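Local coordinates for protein francisella virulence factor (Francisella novicida, PDB 5EVF) that is of unknown function but is classed as a virulence factor, and probably contributes to the ability of Francisella to cause infection, at residues Gly42-Val50 against Lys62-Leu70; Gly75-Leu84 against Val96-Asp105. All blocks are in the same frame, centred on the assembly; numbering follows the deposited sequence.

Contact 1: Gly42-Val50 against Lys62-Leu70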
loop_
_atom_site.group_PDB
_atom_site.type_symbol
_atom_site.label_atom_id
_atom_site.label_comp_id
_atom_site.label_asym_id
_atom_site.label_seq_id
_atom_site.Cartn_x
_atom_site.Cartn_y
_atom_site.Cartn_z
ATOM N N GLY A 42 8.718 -8.351 -1.871
ATOM C CA GLY A 42 7.835 -7.882 -2.919
ATOM C C GLY A 42 7.280 -6.529 -2.532
ATOM O O GLY A 42 7.555 -6.008 -1.450
ATOM N N GLN A 43 6.507 -5.964 -3.446
ATOM C CA GLN A 43 5.865 -4.676 -3.226
ATOM C C GLN A 43 4.358 -4.821 -3.314
ATOM O O GLN A 43 3.848 -5.650 -4.056
ATOM C CB GLN A 43 6.268 -3.628 -4.269
ATOM C CG GLN A 43 7.701 -3.596 -4.673
ATOM C CD GLN A 43 7.926 -2.710 -5.889
ATOM O OE1 GLN A 43 8.835 -2.957 -6.678
ATOM N NE2 GLN A 43 7.087 -1.689 -6.057
ATOM N N VAL A 44 3.653 -3.980 -2.566
ATOM C CA VAL A 44 2.216 -3.812 -2.723
ATOM C C VAL A 44 1.988 -2.372 -3.150
ATOM O O VAL A 44 2.627 -1.456 -2.620
ATOM C CB VAL A 44 1.450 -4.157 -1.425
ATOM C CG1 VAL A 44 1.977 -3.334 -0.234
ATOM C CG2 VAL A 44 -0.041 -3.967 -1.614
ATOM N N ARG A 45 1.128 -2.175 -4.148
ATOM C CA ARG A 45 0.793 -0.842 -4.625
ATOM C C ARG A 45 -0.717 -0.721 -4.642
ATOM O O ARG A 45 -1.402 -1.575 -5.211
ATOM C CB ARG A 45 1.377 -0.566 -6.015
ATOM C CG ARG A 45 2.895 -0.700 -6.093
ATOM C CD ARG A 45 3.403 -0.279 -7.455
ATOM N NE ARG A 45 4.848 -0.471 -7.571
ATOM C CZ ARG A 45 5.543 -0.179 -8.665
ATOM N NH1 ARG A 45 4.934 0.330 -9.729
ATOM N NH2 ARG A 45 6.854 -0.388 -8.694
ATOM N N THR A 46 -1.242 0.319 -3.995
ATOM C CA THR A 46 -2.678 0.558 -4.034
ATOM C C THR A 46 -2.943 1.989 -4.477
ATOM O O THR A 46 -2.070 2.855 -4.410
ATOM C CB THR A 46 -3.343 0.300 -2.673
ATOM O OG1 THR A 46 -2.681 1.064 -1.660
ATOM C CG2 THR A 46 -3.235 -1.155 -2.308
ATOM N N SER A 47 -4.166 2.233 -4.936
ATOM C CA SER A 47 -4.482 3.587 -5.358
ATOM C C SER A 47 -5.988 3.796 -5.319
ATOM O O SER A 47 -6.764 2.867 -5.530
ATOM C CB SER A 47 -3.939 3.866 -6.757
ATOM O OG SER A 47 -4.630 3.106 -7.713
ATOM N N THR A 48 -6.379 5.037 -5.046
ATOM C CA THR A 48 -7.776 5.446 -4.971
ATOM C C THR A 48 -7.909 6.792 -5.668
ATOM O O THR A 48 -7.076 7.673 -5.468
ATOM C CB THR A 48 -8.234 5.586 -3.514
ATOM O OG1 THR A 48 -7.891 4.402 -2.788
ATOM C CG2 THR A 48 -9.751 5.867 -3.430
ATOM N N HIS A 49 -8.946 6.958 -6.488
ATOM C CA HIS A 49 -9.160 8.254 -7.119
ATOM C C HIS A 49 -9.600 9.284 -6.091
ATOM O O HIS A 49 -10.229 8.958 -5.082
ATOM C CB HIS A 49 -10.198 8.166 -8.242
ATOM C CG HIS A 49 -9.647 7.617 -9.518
ATOM N ND1 HIS A 49 -9.863 6.318 -9.924
ATOM C CD2 HIS A 49 -8.864 8.184 -10.466
ATOM C CE1 HIS A 49 -9.249 6.112 -11.075
ATOM N NE2 HIS A 49 -8.635 7.229 -11.426
ATOM N N VAL A 50 -9.258 10.543 -6.368
ATOM C CA VAL A 50 -9.480 11.622 -5.408
ATOM C C VAL A 50 -10.950 12.009 -5.352
ATOM O O VAL A 50 -11.531 12.150 -4.265
ATOM C CB VAL A 50 -8.598 12.830 -5.766
ATOM C CG1 VAL A 50 -9.040 14.070 -4.989
ATOM C CG2 VAL A 50 -7.131 12.499 -5.502
ATOM N N LYS A 62 -7.130 4.732 3.505
ATOM C CA LYS A 62 -7.861 3.799 2.656
ATOM C C LYS A 62 -6.890 2.945 1.854
ATOM O O LYS A 62 -7.035 1.720 1.775
ATOM C CB LYS A 62 -8.780 4.588 1.720
ATOM C CG LYS A 62 -9.620 3.754 0.753
ATOM C CD LYS A 62 -11.055 3.612 1.230
ATOM C CE LYS A 62 -11.818 2.569 0.417
ATOM N NZ LYS A 62 -12.014 2.952 -1.020
ATOM N N ASN A 63 -5.890 3.589 1.245
ATOM C CA ASN A 63 -4.852 2.845 0.535
ATOM C C ASN A 63 -4.125 1.880 1.462
ATOM O O ASN A 63 -3.809 0.740 1.079
ATOM C CB ASN A 63 -3.848 3.805 -0.110
ATOM C CG ASN A 63 -4.411 4.520 -1.309
ATOM O OD1 ASN A 63 -5.306 3.998 -1.966
ATOM N ND2 ASN A 63 -3.818 5.661 -1.675
ATOM N N LEU A 64 -3.843 2.317 2.686
ATOM C CA LEU A 64 -3.055 1.487 3.593
ATOM C C LEU A 64 -3.833 0.250 4.025
ATOM O O LEU A 64 -3.267 -0.848 4.095
ATOM C CB LEU A 64 -2.622 2.307 4.817
ATOM C CG LEU A 64 -1.901 1.529 5.920
ATOM C CD1 LEU A 64 -0.624 0.883 5.382
ATOM C CD2 LEU A 64 -1.604 2.464 7.093
ATOM N N LYS A 65 -5.123 0.400 4.335
ATOM C CA LYS A 65 -5.880 -0.768 4.779
ATOM C C LYS A 65 -5.968 -1.815 3.678
ATOM O O LYS A 65 -5.862 -3.017 3.954
ATOM C CB LYS A 65 -7.269 -0.366 5.281
ATOM C CG LYS A 65 -7.142 0.496 6.541
ATOM C CD LYS A 65 -7.836 -0.117 7.748
ATOM C CE LYS A 65 -7.129 0.321 9.046
ATOM N NZ LYS A 65 -7.487 -0.502 10.234
ATOM N N GLU A 66 -6.135 -1.384 2.423
ATOM C CA GLU A 66 -6.118 -2.353 1.329
ATOM C C GLU A 66 -4.732 -2.972 1.175
ATOM O O GLU A 66 -4.601 -4.173 0.911
ATOM C CB GLU A 66 -6.581 -1.689 0.024
ATOM C CG GLU A 66 -6.717 -2.644 -1.158
ATOM C CD GLU A 66 -7.736 -3.744 -0.915
ATOM O OE1 GLU A 66 -8.698 -3.513 -0.158
ATOM O OE2 GLU A 66 -7.565 -4.855 -1.481
ATOM N N ALA A 67 -3.681 -2.173 1.355
ATOM C CA ALA A 67 -2.331 -2.712 1.193
ATOM C C ALA A 67 -2.025 -3.756 2.258
ATOM O O ALA A 67 -1.358 -4.762 1.975
ATOM C CB ALA A 67 -1.312 -1.577 1.229
ATOM N N ILE A 68 -2.503 -3.533 3.488
ATOM C CA ILE A 68 -2.265 -4.497 4.566
ATOM C C ILE A 68 -2.946 -5.812 4.237
ATOM O O ILE A 68 -2.352 -6.893 4.343
ATOM C CB ILE A 68 -2.760 -3.933 5.908
ATOM C CG1 ILE A 68 -1.857 -2.796 6.368
ATOM C CG2 ILE A 68 -2.836 -5.036 6.972
ATOM C CD1 ILE A 68 -2.491 -1.936 7.438
ATOM N N LYS A 69 -4.210 -5.731 3.815
ATOM C CA LYS A 69 -4.958 -6.925 3.456
ATOM C C LYS A 69 -4.279 -7.676 2.319
ATOM O O LYS A 69 -4.138 -8.903 2.369
ATOM C CB LYS A 69 -6.382 -6.520 3.080
ATOM C CG LYS A 69 -7.321 -7.662 2.798
ATOM C CD LYS A 69 -8.729 -7.092 2.627
ATOM C CE LYS A 69 -9.742 -8.206 2.372
ATOM N NZ LYS A 69 -9.592 -8.751 0.995
ATOM N N LEU A 70 -3.806 -6.950 1.300
ATOM C CA LEU A 70 -3.225 -7.630 0.145
ATOM C C LEU A 70 -1.866 -8.230 0.491
ATOM O O LEU A 70 -1.570 -9.371 0.125
ATOM C CB LEU A 70 -3.129 -6.655 -1.037
ATOM C CG LEU A 70 -2.797 -7.158 -2.438
ATOM C CD1 LEU A 70 -3.722 -8.286 -2.887
ATOM C CD2 LEU A 70 -2.902 -5.980 -3.404
#

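Contact 2: Gly75-Leu84 against Val96-Asp105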
loop_
_atom_site.group_PDB
_atom_site.type_symbol
_atom_site.label_atom_id
_atom_site.label_comp_id
_atom_site.label_asym_id
_atom_site.label_seq_id
_atom_site.Cartn_x
_atom_site.Cartn_y
_atom_site.Cartn_z
ATOM N N GLY A 75 1.403 -13.361 2.323
ATOM C CA GLY A 75 2.305 -13.916 3.315
ATOM C C GLY A 75 3.146 -12.927 4.087
ATOM O O GLY A 75 4.031 -13.354 4.827
ATOM N N ALA A 76 2.907 -11.628 3.950
ATOM C CA ALA A 76 3.769 -10.654 4.609
ATOM C C ALA A 76 3.579 -10.674 6.120
ATOM O O ALA A 76 2.453 -10.772 6.621
ATOM C CB ALA A 76 3.468 -9.252 4.088
ATOM N N HIS A 77 4.688 -10.537 6.849
ATOM C CA HIS A 77 4.640 -10.247 8.272
ATOM C C HIS A 77 4.755 -8.762 8.583
ATOM O O HIS A 77 4.371 -8.340 9.683
ATOM C CB HIS A 77 5.759 -10.994 8.991
ATOM C CG HIS A 77 5.613 -12.478 8.928
ATOM N ND1 HIS A 77 6.663 -13.312 8.623
ATOM C CD2 HIS A 77 4.539 -13.278 9.128
ATOM C CE1 HIS A 77 6.245 -14.565 8.640
ATOM N NE2 HIS A 77 4.960 -14.573 8.948
ATOM N N GLU A 78 5.242 -7.966 7.635
ATOM C CA GLU A 78 5.548 -6.563 7.876
ATOM C C GLU A 78 5.450 -5.817 6.552
ATOM O O GLU A 78 5.793 -6.360 5.503
ATOM C CB GLU A 78 6.942 -6.448 8.503
ATOM C CG GLU A 78 7.699 -5.166 8.291
ATOM C CD GLU A 78 9.107 -5.241 8.895
ATOM O OE1 GLU A 78 9.897 -4.318 8.661
ATOM O OE2 GLU A 78 9.399 -6.219 9.606
ATOM N N ILE A 79 4.988 -4.566 6.595
ATOM C CA ILE A 79 5.070 -3.716 5.411
ATOM C C ILE A 79 5.628 -2.370 5.831
ATOM O O ILE A 79 5.379 -1.900 6.944
ATOM C CB ILE A 79 3.727 -3.511 4.685
ATOM C CG1 ILE A 79 2.696 -2.859 5.606
ATOM C CG2 ILE A 79 3.217 -4.822 4.142
ATOM C CD1 ILE A 79 1.433 -2.470 4.833
ATOM N N LYS A 80 6.390 -1.755 4.926
ATOM C CA LYS A 80 6.879 -0.391 5.076
ATOM C C LYS A 80 6.318 0.387 3.900
ATOM O O LYS A 80 6.527 -0.011 2.752
ATOM C CB LYS A 80 8.411 -0.346 5.086
ATOM C CG LYS A 80 9.059 -1.257 6.133
ATOM C CD LYS A 80 10.587 -1.093 6.137
ATOM C CE LYS A 80 11.265 -2.182 6.973
ATOM N NZ LYS A 80 12.757 -2.180 6.794
ATOM N N TYR A 81 5.594 1.476 4.171
ATOM C CA TYR A 81 4.823 2.107 3.113
ATOM C C TYR A 81 4.984 3.625 3.114
ATOM O O TYR A 81 5.440 4.245 4.089
ATOM C CB TYR A 81 3.333 1.757 3.253
ATOM C CG TYR A 81 2.703 2.581 4.339
ATOM C CD1 TYR A 81 2.918 2.281 5.682
ATOM C CD2 TYR A 81 1.954 3.715 4.030
ATOM C CE1 TYR A 81 2.371 3.070 6.694
ATOM C CE2 TYR A 81 1.417 4.508 5.040
ATOM C CZ TYR A 81 1.633 4.182 6.361
ATOM O OH TYR A 81 1.094 4.964 7.357
ATOM N N ILE A 82 4.571 4.216 1.992
ATOM C CA ILE A 82 4.500 5.669 1.843
ATOM C C ILE A 82 3.327 5.989 0.924
ATOM O O ILE A 82 3.069 5.271 -0.040
ATOM C CB ILE A 82 5.831 6.236 1.308
ATOM C CG1 ILE A 82 5.775 7.767 1.224
ATOM C CG2 ILE A 82 6.162 5.629 -0.067
ATOM C CD1 ILE A 82 7.128 8.396 0.958
ATOM N N CYS A 83 2.585 7.044 1.248
ATOM C CA CYS A 83 1.538 7.538 0.366
ATOM C C CYS A 83 2.101 8.594 -0.573
ATOM O O CYS A 83 2.934 9.416 -0.170
ATOM C CB CYS A 83 0.389 8.111 1.196
ATOM S SG CYS A 83 -0.553 6.774 1.956
ATOM N N LEU A 84 1.617 8.583 -1.822
ATOM C CA LEU A 84 2.194 9.349 -2.915
ATOM C C LEU A 84 1.094 10.093 -3.669
ATOM O O LEU A 84 -0.036 9.611 -3.782
ATOM C CB LEU A 84 2.961 8.427 -3.885
ATOM C CG LEU A 84 4.101 7.631 -3.234
ATOM C CD1 LEU A 84 4.544 6.485 -4.135
ATOM C CD2 LEU A 84 5.273 8.544 -2.910
ATOM N N VAL A 96 -4.535 9.125 -5.474
ATOM C CA VAL A 96 -3.575 9.022 -4.387
ATOM C C VAL A 96 -3.110 7.580 -4.354
ATOM O O VAL A 96 -3.931 6.662 -4.439
ATOM C CB VAL A 96 -4.209 9.426 -3.047
ATOM C CG1 VAL A 96 -3.249 9.143 -1.905
ATOM C CG2 VAL A 96 -4.594 10.892 -3.080
ATOM N N GLN A 97 -1.801 7.374 -4.278
ATOM C CA GLN A 97 -1.252 6.036 -4.384
ATOM C C GLN A 97 -0.487 5.695 -3.119
ATOM O O GLN A 97 -0.200 6.554 -2.283
ATOM C CB GLN A 97 -0.361 5.924 -5.622
ATOM C CG GLN A 97 -1.133 6.274 -6.879
ATOM C CD GLN A 97 -0.403 5.926 -8.157
ATOM O OE1 GLN A 97 0.814 5.739 -8.162
ATOM N NE2 GLN A 97 -1.147 5.842 -9.259
ATOM N N LEU A 98 -0.197 4.413 -2.966
ATOM C CA LEU A 98 0.643 3.945 -1.880
ATOM C C LEU A 98 1.627 2.952 -2.466
ATOM O O LEU A 98 1.247 2.119 -3.295
ATOM C CB LEU A 98 -0.198 3.281 -0.771
ATOM C CG LEU A 98 0.537 2.586 0.367
ATOM C CD1 LEU A 98 -0.350 2.587 1.593
ATOM C CD2 LEU A 98 0.874 1.153 0.000
ATOM N N ARG A 99 2.881 3.040 -2.025
ATOM C CA ARG A 99 3.917 2.058 -2.337
ATOM C C ARG A 99 4.324 1.397 -1.034
ATOM O O ARG A 99 4.692 2.090 -0.079
ATOM C CB ARG A 99 5.118 2.735 -2.997
ATOM C CG ARG A 99 6.338 1.829 -3.213
ATOM C CD ARG A 99 6.129 0.958 -4.433
ATOM N NE ARG A 99 6.040 1.748 -5.650
ATOM C CZ ARG A 99 7.081 2.045 -6.433
ATOM N NH1 ARG A 99 8.309 1.596 -6.151
ATOM N NH2 ARG A 99 6.903 2.787 -7.526
ATOM N N GLY A 100 4.223 0.082 -0.982
ATOM C CA GLY A 100 4.583 -0.663 0.214
ATOM C C GLY A 100 5.573 -1.748 -0.150
ATOM O O GLY A 100 5.550 -2.271 -1.264
ATOM N N TYR A 101 6.499 -2.006 0.761
ATOM C CA TYR A 101 7.429 -3.120 0.622
ATOM C C TYR A 101 7.084 -4.147 1.681
ATOM O O TYR A 101 6.900 -3.791 2.850
ATOM C CB TYR A 101 8.874 -2.650 0.744
ATOM C CG TYR A 101 9.240 -1.802 -0.452
ATOM C CD1 TYR A 101 9.880 -2.373 -1.536
ATOM C CD2 TYR A 101 8.904 -0.456 -0.515
ATOM C CE1 TYR A 101 10.198 -1.644 -2.639
ATOM C CE2 TYR A 101 9.218 0.297 -1.645
ATOM C CZ TYR A 101 9.878 -0.312 -2.692
ATOM O OH TYR A 101 10.218 0.385 -3.835
ATOM N N ALA A 102 6.978 -5.410 1.265
ATOM C CA ALA A 102 6.563 -6.493 2.143
ATOM C C ALA A 102 7.771 -7.280 2.625
ATOM O O ALA A 102 8.731 -7.479 1.879
ATOM C CB ALA A 102 5.600 -7.436 1.421
ATOM N N PHE A 103 7.698 -7.749 3.870
ATOM C CA PHE A 103 8.786 -8.476 4.499
ATOM C C PHE A 103 8.247 -9.714 5.197
ATOM O O PHE A 103 7.099 -9.738 5.649
ATOM C CB PHE A 103 9.512 -7.595 5.510
ATOM C CG PHE A 103 10.131 -6.372 4.903
ATOM C CD1 PHE A 103 9.368 -5.240 4.647
ATOM C CD2 PHE A 103 11.479 -6.339 4.607
ATOM C CE1 PHE A 103 9.942 -4.111 4.089
ATOM C CE2 PHE A 103 12.055 -5.198 4.054
ATOM C CZ PHE A 103 11.288 -4.095 3.793
ATOM N N ARG A 104 9.086 -10.751 5.249
ATOM C CA ARG A 104 8.856 -11.959 6.036
ATOM C C ARG A 104 9.891 -12.047 7.144
ATOM O O ARG A 104 11.065 -11.726 6.930
ATOM C CB ARG A 104 8.986 -13.224 5.187
ATOM C CG ARG A 104 7.942 -13.409 4.132
ATOM C CD ARG A 104 6.747 -14.119 4.695
ATOM N NE ARG A 104 6.956 -15.523 5.044
ATOM C CZ ARG A 104 5.969 -16.327 5.439
ATOM N NH1 ARG A 104 4.725 -15.859 5.517
ATOM N NH2 ARG A 104 6.210 -17.596 5.756
ATOM N N ASP A 105 9.477 -12.523 8.315
ATOM C CA ASP A 105 10.440 -12.691 9.392
ATOM C C ASP A 105 11.287 -13.938 9.162
ATOM O O ASP A 105 10.902 -14.851 8.425
ATOM C CB ASP A 105 9.750 -12.776 10.752
ATOM C CG ASP A 105 9.034 -11.494 11.110
ATOM O OD1 ASP A 105 7.892 -11.571 11.607
ATOM O OD2 ASP A 105 9.598 -10.416 10.829
ATOM O OXT ASP A 105 12.373 -14.049 9.728
HETATM O O HOH W 1 10.278 -9.003 8.622
#

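Contact 1: Gly42-Val50 against Lys62-Leu70
The carboxamide of Asn63 bends over to reach the strand and meets the hydroxyl of Thr48 at its oxygen end, where Thr48 OG1 donates to Asn63 OD1 over 2.7 Å, tilted 32° from the amide plane. At the other end of the same group ND2 is hydrogen-bonded to Val96 O of the adjoining strand, and with both ends engaged the rotation of the amide should be fixed. The peptide group of Asn63 is a second flat acceptor, gripped on both faces: Thr46 OG1 donates to Asn63 O at 3.0 Å from above the carbonyl plane, well off a lone pair, while the helical bond from Ala67 N to Asn63 O, 2.9 Å, arrives from the opposite face. Thr48 OG1 is also hydrogen-bonded to Thr6 OG1 on the edge strand, as is Lys62 NZ.

The torsion of Thr46 sorts its two branches. With OG1 set between the backbone N and the carbonyl carbon (chi1 54°), the hydroxyl faces the helix backbone and CG2 lies against the next turn, 3.8 Å from Ala67 N and 4.0 Å from Glu66 CG. Farther along, the contact turns apolar: in one of its two conformers, and less surely in the other, Val44 packs CG2 against Ala67 CB and Leu70 CD2. From alternate strand positions Thr48 thus meets Asn63, Thr46 meets Asn63 and Ala67, and Val44 meets Ala67 and Leu70; the small Ala67 probably lets the axes approach to 7.6 Å at 145°. On another flank of the helix Leu64 and Ile68 reach Ile79. Strand 42-49, helix 56-73 and strand 78-84, with strand 95-103 inserted between the two parallel strands, form a split beta-alpha-beta unit, and this is its first strand-to-helix packing.

Contact 2: Gly75-Leu84 against Val96-Asp105
Lys80 lies across Phe103 at about a right angle, its extended chain passing over one ring face. Lys80 CE makes a CH-pi contact 4.1 Å from the ring centroid of Phe103, and NZ an off-centre cation-pi contact at 4.4 Å; the ammonium is also hydrogen-bonded to Asp36 O. Glu78 brings OE1 over the same face, near its rim, with the carboxylate moderately tilted from the ring, while its CG packs 4.0 Å from Phe103 CD1.

Beyond Phe103 the His77 ring lies at a small angle to two flat groups, the Arg104 guanidinium (20°), over whose centre CE1 sits, and the Asp105 carboxylate. His77 CG stands beside the backbone N, anti to the carbonyl carbon (chi1 -65°), which carries the ring to the C-terminal residue. There Asp105 N donates to His77 ND1 in the ring plane, 2.9 Å and almost straight at 176°. The carboxylates of Glu78 and Asp105 are bridged by a water, and both form salt bridges with Arg27, which probably eases the repulsion between them.

On the helix-facing side, Leu98 CD1 meets Tyr81 CD2 at 3.5 Å, and Ala102 CB touches Ala76 CB at 3.9 Å. Gly100 has no side chain to set beside Tyr81, and there the strands close to 4.0 Å between Tyr81 CA and Gly100 CA. Backbone bonds pair the strands from Leu84 with Gln97 to Glu78 with Phe103; there Phe103 O accepts from both His77 N and Glu78 N. His77 and Glu78 together face Phe103, a classic beta bulge at the entry to an antiparallel beta hairpin.

The two contacts share one sheet and have centres about 8 Å apart. Strand 42-49 of contact 1 borders strand 95-103 of contact 2, with Val44 O 2.8 Å from Gly100 N and Thr46 O equally far from Leu98 N, both probable hydrogen bonds. Helix 56-73 packs on one face of the sheet and is followed, after a short turn, by strand 78-84; along the chain contact 1 closes before contact 2 opens. The disulfide between Cys60 on the helix and Cys83 on the hairpin fastens the two covalently. The function is unknown, so neither contact can be tied to an active site; a glycerol, probably from crystallisation, lies about 3 Å from the side chain of Asp105, at the C-terminal end of contact 2.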